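Local coordinates for zinc uptake regulation protein (Escherichia coli, PDB 4MTE) that represses zinc-uptake genes such as znuACB by binding their operator DNA with zinc as cofactor, at residues 84-89 with 107-112. Numbering follows the deposited sequence.
Sequences SYVLCH and GAVKEE. With ZN (zinc ion), chain N; nucleotides of chain F.
Cys88 and Glu111 meet through a shared zinc ion, a worked example of how a metal can join two strands with little direct contact. From CA, the bond to CB of Glu111 points toward 84-89; the chain then runs outward with CG anti to its backbone N (chi1 -169°) and stays extended beyond. CG still lies 3.9 Å from the zinc, and the carboxylate at the tip chelates it, OE1 at 2.0 Å and OE2 at 2.1 Å. OE2 is the carboxylate oxygen nearer the sulfur, 3.3 Å from Cys88 SG, which itself binds the zinc at 2.2 Å. His77 and His96 complete the site. Apart from the metal, the strands meet through one apolar touch, tip to tip, Val86 CG2 to Val109 CG2 at 3.6 Å. One residue before Val86, Tyr85 OH donates a hydrogen bond to OP2 of DA21 of chain F (3.1 Å), the phosphate oxygen lying in the ring plane at its edge. A phenylalanine here would probably leave that phosphate without its hydroxyl partner and weaken the grip on the DNA backbone. Strand 84-87 and the loop after it thus carry a DNA contact and a zinc ligand, consistent with the interdomain regulatory site of Fur-family winged-helix repressors.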
ATOM      1  N   SER D  84       4.168  -8.131 -16.294  1.00 43.08           N
ATOM      2  CA  SER D  84       5.367  -8.930 -16.480  1.00 49.41           C
ATOM      3  C   SER D  84       5.810  -8.864 -17.932  1.00 43.64           C
ATOM      4  O   SER D  84       5.116  -8.297 -18.777  1.00 41.53           O
ATOM      5  CB  SER D  84       5.080 -10.382 -16.095  1.00 39.86           C
ATOM      6  OG  SER D  84       4.485 -10.459 -14.812  1.00 79.24           O
ATOM      7  N   TYR D  85       6.964  -9.456 -18.215  1.00 38.92           N
ATOM      8  CA  TYR D  85       7.560  -9.396 -19.543  1.00 44.95           C
ATOM      9  C   TYR D  85       8.107 -10.759 -19.929  1.00 51.05           C
ATOM     10  O   TYR D  85       8.700 -11.454 -19.105  1.00 48.10           O
ATOM     11  CB  TYR D  85       8.665  -8.341 -19.560  1.00 30.68           C
ATOM     12  CG  TYR D  85       8.168  -6.980 -19.131  1.00 33.12           C
ATOM     13  CD1 TYR D  85       7.704  -6.062 -20.062  1.00 33.29           C
ATOM     14  CD2 TYR D  85       8.137  -6.623 -17.788  1.00 36.88           C
ATOM     15  CE1 TYR D  85       7.237  -4.822 -19.668  1.00 42.17           C
ATOM     16  CE2 TYR D  85       7.669  -5.389 -17.388  1.00 32.63           C
ATOM     17  CZ  TYR D  85       7.221  -4.492 -18.328  1.00 41.51           C
ATOM     18  OH  TYR D  85       6.758  -3.264 -17.920  1.00 38.70           O
ATOM     19  N   VAL D  86       7.897 -11.143 -21.182  1.00 53.49           N
ATOM     20  CA  VAL D  86       8.325 -12.457 -21.643  1.00 49.28           C
ATOM     21  C   VAL D  86       9.015 -12.386 -23.000  1.00 49.68           C
ATOM     22  O   VAL D  86       8.665 -11.572 -23.855  1.00 40.68           O
ATOM     23  CB  VAL D  86       7.136 -13.445 -21.717  1.00 50.02           C
ATOM     24  CG1 VAL D  86       6.156 -13.043 -22.822  1.00 44.51           C
ATOM     25  CG2 VAL D  86       7.641 -14.869 -21.913  1.00 50.64           C
ATOM     26  N   LEU D  87      10.006 -13.252 -23.181  1.00 47.64           N
ATOM     27  CA  LEU D  87      10.699 -13.370 -24.450  1.00 44.56           C
ATOM     28  C   LEU D  87       9.724 -13.847 -25.518  1.00 34.62           C
ATOM     29  O   LEU D  87       8.853 -14.676 -25.252  1.00 33.59           O
ATOM     30  CB  LEU D  87      11.858 -14.360 -24.322  1.00 56.74           C
ATOM     31  CG  LEU D  87      12.762 -14.530 -25.545  1.00 48.25           C
ATOM     32  CD1 LEU D  87      13.541 -13.253 -25.830  1.00 49.41           C
ATOM     33  CD2 LEU D  87      13.702 -15.705 -25.338  1.00 52.13           C
ATOM     34  N   CYS D  88       9.858 -13.301 -26.722  1.00 42.44           N
ATOM     35  CA  CYS D  88       9.101 -13.778 -27.869  1.00 56.78           C
ATOM     36  C   CYS D  88       9.852 -14.935 -28.517  1.00 49.60           C
ATOM     37  O   CYS D  88      11.029 -14.803 -28.852  1.00 54.48           O
ATOM     38  CB  CYS D  88       8.909 -12.654 -28.884  1.00 57.31           C
ATOM     39  SG  CYS D  88       8.187 -13.205 -30.436  1.00 52.19           S
ATOM     40  N   HIS D  89       9.175 -16.067 -28.683  1.00 61.34           N
ATOM     41  CA  HIS D  89       9.775 -17.245 -29.306  1.00 71.38           C
ATOM     42  C   HIS D  89       9.335 -17.357 -30.761  1.00 63.49           C
ATOM     43  O   HIS D  89       9.310 -18.450 -31.325  1.00 74.33           O
ATOM     44  CB  HIS D  89       9.377 -18.509 -28.539  1.00 52.24           C
ATOM     45  CG  HIS D  89       9.800 -18.500 -27.102  1.00 63.59           C
ATOM     46  ND1 HIS D  89      11.025 -18.971 -26.684  1.00 72.01           N
ATOM     47  CD2 HIS D  89       9.159 -18.073 -25.989  1.00 62.96           C
ATOM     48  CE1 HIS D  89      11.122 -18.835 -25.372  1.00 64.26           C
ATOM     49  NE2 HIS D  89      10.004 -18.293 -24.927  1.00 73.08           N
ATOM     50  N   GLY D 107       3.010 -20.108 -13.335  1.00 95.01           N
ATOM     51  CA  GLY D 107       3.423 -18.835 -13.900  1.00 81.14           C
ATOM     52  C   GLY D 107       4.025 -18.913 -15.291  1.00 91.19           C
ATOM     53  O   GLY D 107       4.329 -17.882 -15.891  1.00 92.48           O
ATOM     54  N   ALA D 108       4.202 -20.127 -15.805  1.00103.08           N
ATOM     55  CA  ALA D 108       4.748 -20.311 -17.146  1.00 80.89           C
ATOM     56  C   ALA D 108       3.777 -19.746 -18.173  1.00 80.88           C
ATOM     57  O   ALA D 108       2.582 -19.622 -17.898  1.00 78.86           O
ATOM     58  CB  ALA D 108       5.011 -21.784 -17.421  1.00 88.35           C
ATOM     59  N   VAL D 109       4.287 -19.398 -19.352  1.00 66.68           N
ATOM     60  CA  VAL D 109       3.439 -18.867 -20.411  1.00 62.35           C
ATOM     61  C   VAL D 109       3.839 -19.386 -21.786  1.00 67.66           C
ATOM     62  O   VAL D 109       5.022 -19.587 -22.061  1.00 75.73           O
ATOM     63  CB  VAL D 109       3.440 -17.318 -20.432  1.00 82.73           C
ATOM     64  CG1 VAL D 109       2.964 -16.764 -19.095  1.00 70.36           C
ATOM     65  CG2 VAL D 109       4.824 -16.779 -20.783  1.00 93.64           C
ATOM     66  N   LYS D 110       2.844 -19.600 -22.642  1.00 68.23           N
ATOM     67  CA  LYS D 110       3.095 -20.015 -24.021  1.00 85.94           C
ATOM     68  C   LYS D 110       2.581 -18.974 -25.006  1.00 73.82           C
ATOM     69  O   LYS D 110       1.403 -18.605 -24.969  1.00 72.06           O
ATOM     70  CB  LYS D 110       2.440 -21.370 -24.309  1.00 95.99           C
ATOM     71  CG  LYS D 110       3.398 -22.556 -24.232  1.00 97.87           C
ATOM     72  CD  LYS D 110       4.273 -22.673 -25.479  1.00 97.53           C
ATOM     73  CE  LYS D 110       3.479 -23.173 -26.679  1.00102.08           C
ATOM     74  NZ  LYS D 110       4.351 -23.506 -27.842  1.00 91.15           N
ATOM     75  N   GLU D 111       3.470 -18.495 -25.876  1.00 66.58           N
ATOM     76  CA  GLU D 111       3.059 -17.648 -26.988  1.00 76.29           C
ATOM     77  C   GLU D 111       2.657 -18.542 -28.153  1.00 76.64           C
ATOM     78  O   GLU D 111       3.475 -19.302 -28.670  1.00 90.09           O
ATOM     79  CB  GLU D 111       4.166 -16.679 -27.437  1.00 62.15           C
ATOM     80  CG  GLU D 111       3.609 -15.639 -28.403  1.00 51.80           C
ATOM     81  CD  GLU D 111       4.627 -14.691 -29.026  1.00 45.18           C
ATOM     82  OE1 GLU D 111       4.199 -13.871 -29.846  1.00 50.71           O
ATOM     83  OE2 GLU D 111       5.835 -14.725 -28.735  1.00 37.78           O
ATOM     84  N   GLU D 112       1.394 -18.447 -28.558  1.00 78.55           N
ATOM     85  CA  GLU D 112       0.877 -19.245 -29.664  1.00 67.55           C
ATOM     86  C   GLU D 112       0.195 -18.350 -30.690  1.00 76.64           C
ATOM     87  O   GLU D 112      -0.661 -17.535 -30.349  1.00 95.67           O
ATOM     88  CB  GLU D 112      -0.098 -20.304 -29.147  1.00 82.27           C
ATOM     89  CG  GLU D 112       0.423 -21.066 -27.936  1.00105.37           C
ATOM     90  CD  GLU D 112      -0.126 -22.479 -27.836  1.00120.92           C
ATOM     91  OE1 GLU D 112      -0.110 -23.203 -28.856  1.00106.51           O
ATOM     92  OE2 GLU D 112      -0.570 -22.868 -26.734  1.00108.46           O
TER
HETATM   93 ZN    ZN N 202       5.985 -13.082 -30.082  1.00 52.81          ZN
ATOM     94  P    DA F  21       5.183  -2.123 -14.932  1.00 33.68           P
ATOM     95  OP1  DA F  21       4.203  -2.251 -16.029  1.00 42.26           O
ATOM     96  OP2  DA F  21       6.338  -3.041 -14.846  1.00 49.82           O
ATOM     97  O5'  DA F  21       5.749  -0.634 -14.965  1.00 40.76           O
ATOM     98  C5'  DA F  21       4.810   0.422 -14.987  1.00 36.10           C
ATOM     99  C4'  DA F  21       5.501   1.772 -14.945  1.00 32.21           C
ATOM    100  O4'  DA F  21       6.166   1.938 -13.671  1.00 38.98           O
ATOM    101  C3'  DA F  21       6.582   1.999 -15.999  1.00 34.23           C
ATOM    102  O3'  DA F  21       6.061   2.914 -16.949  1.00 36.65           O
ATOM    103  C2'  DA F  21       7.787   2.544 -15.223  1.00 40.26           C
ATOM    104  C1'  DA F  21       7.183   2.895 -13.870  1.00 36.57           C
ATOM    105  N9   DA F  21       8.089   2.851 -12.728  1.00 29.08           N
ATOM    106  C8   DA F  21       8.634   1.753 -12.120  1.00 26.77           C
ATOM    107  N7   DA F  21       9.408   2.046 -11.097  1.00 31.42           N
ATOM    108  C5   DA F  21       9.356   3.428 -11.029  1.00 38.75           C
ATOM    109  C6   DA F  21       9.954   4.371 -10.170  1.00 33.78           C
ATOM    110  N6   DA F  21      10.764   4.064  -9.149  1.00 26.53           N
ATOM    111  N1   DA F  21       9.681   5.667 -10.401  1.00 29.94           N
ATOM    112  C2   DA F  21       8.875   6.005 -11.409  1.00 34.94           C
ATOM    113  N3   DA F  21       8.257   5.217 -12.279  1.00 37.96           N
ATOM    114  C4   DA F  21       8.546   3.935 -12.028  1.00 26.31           C
TER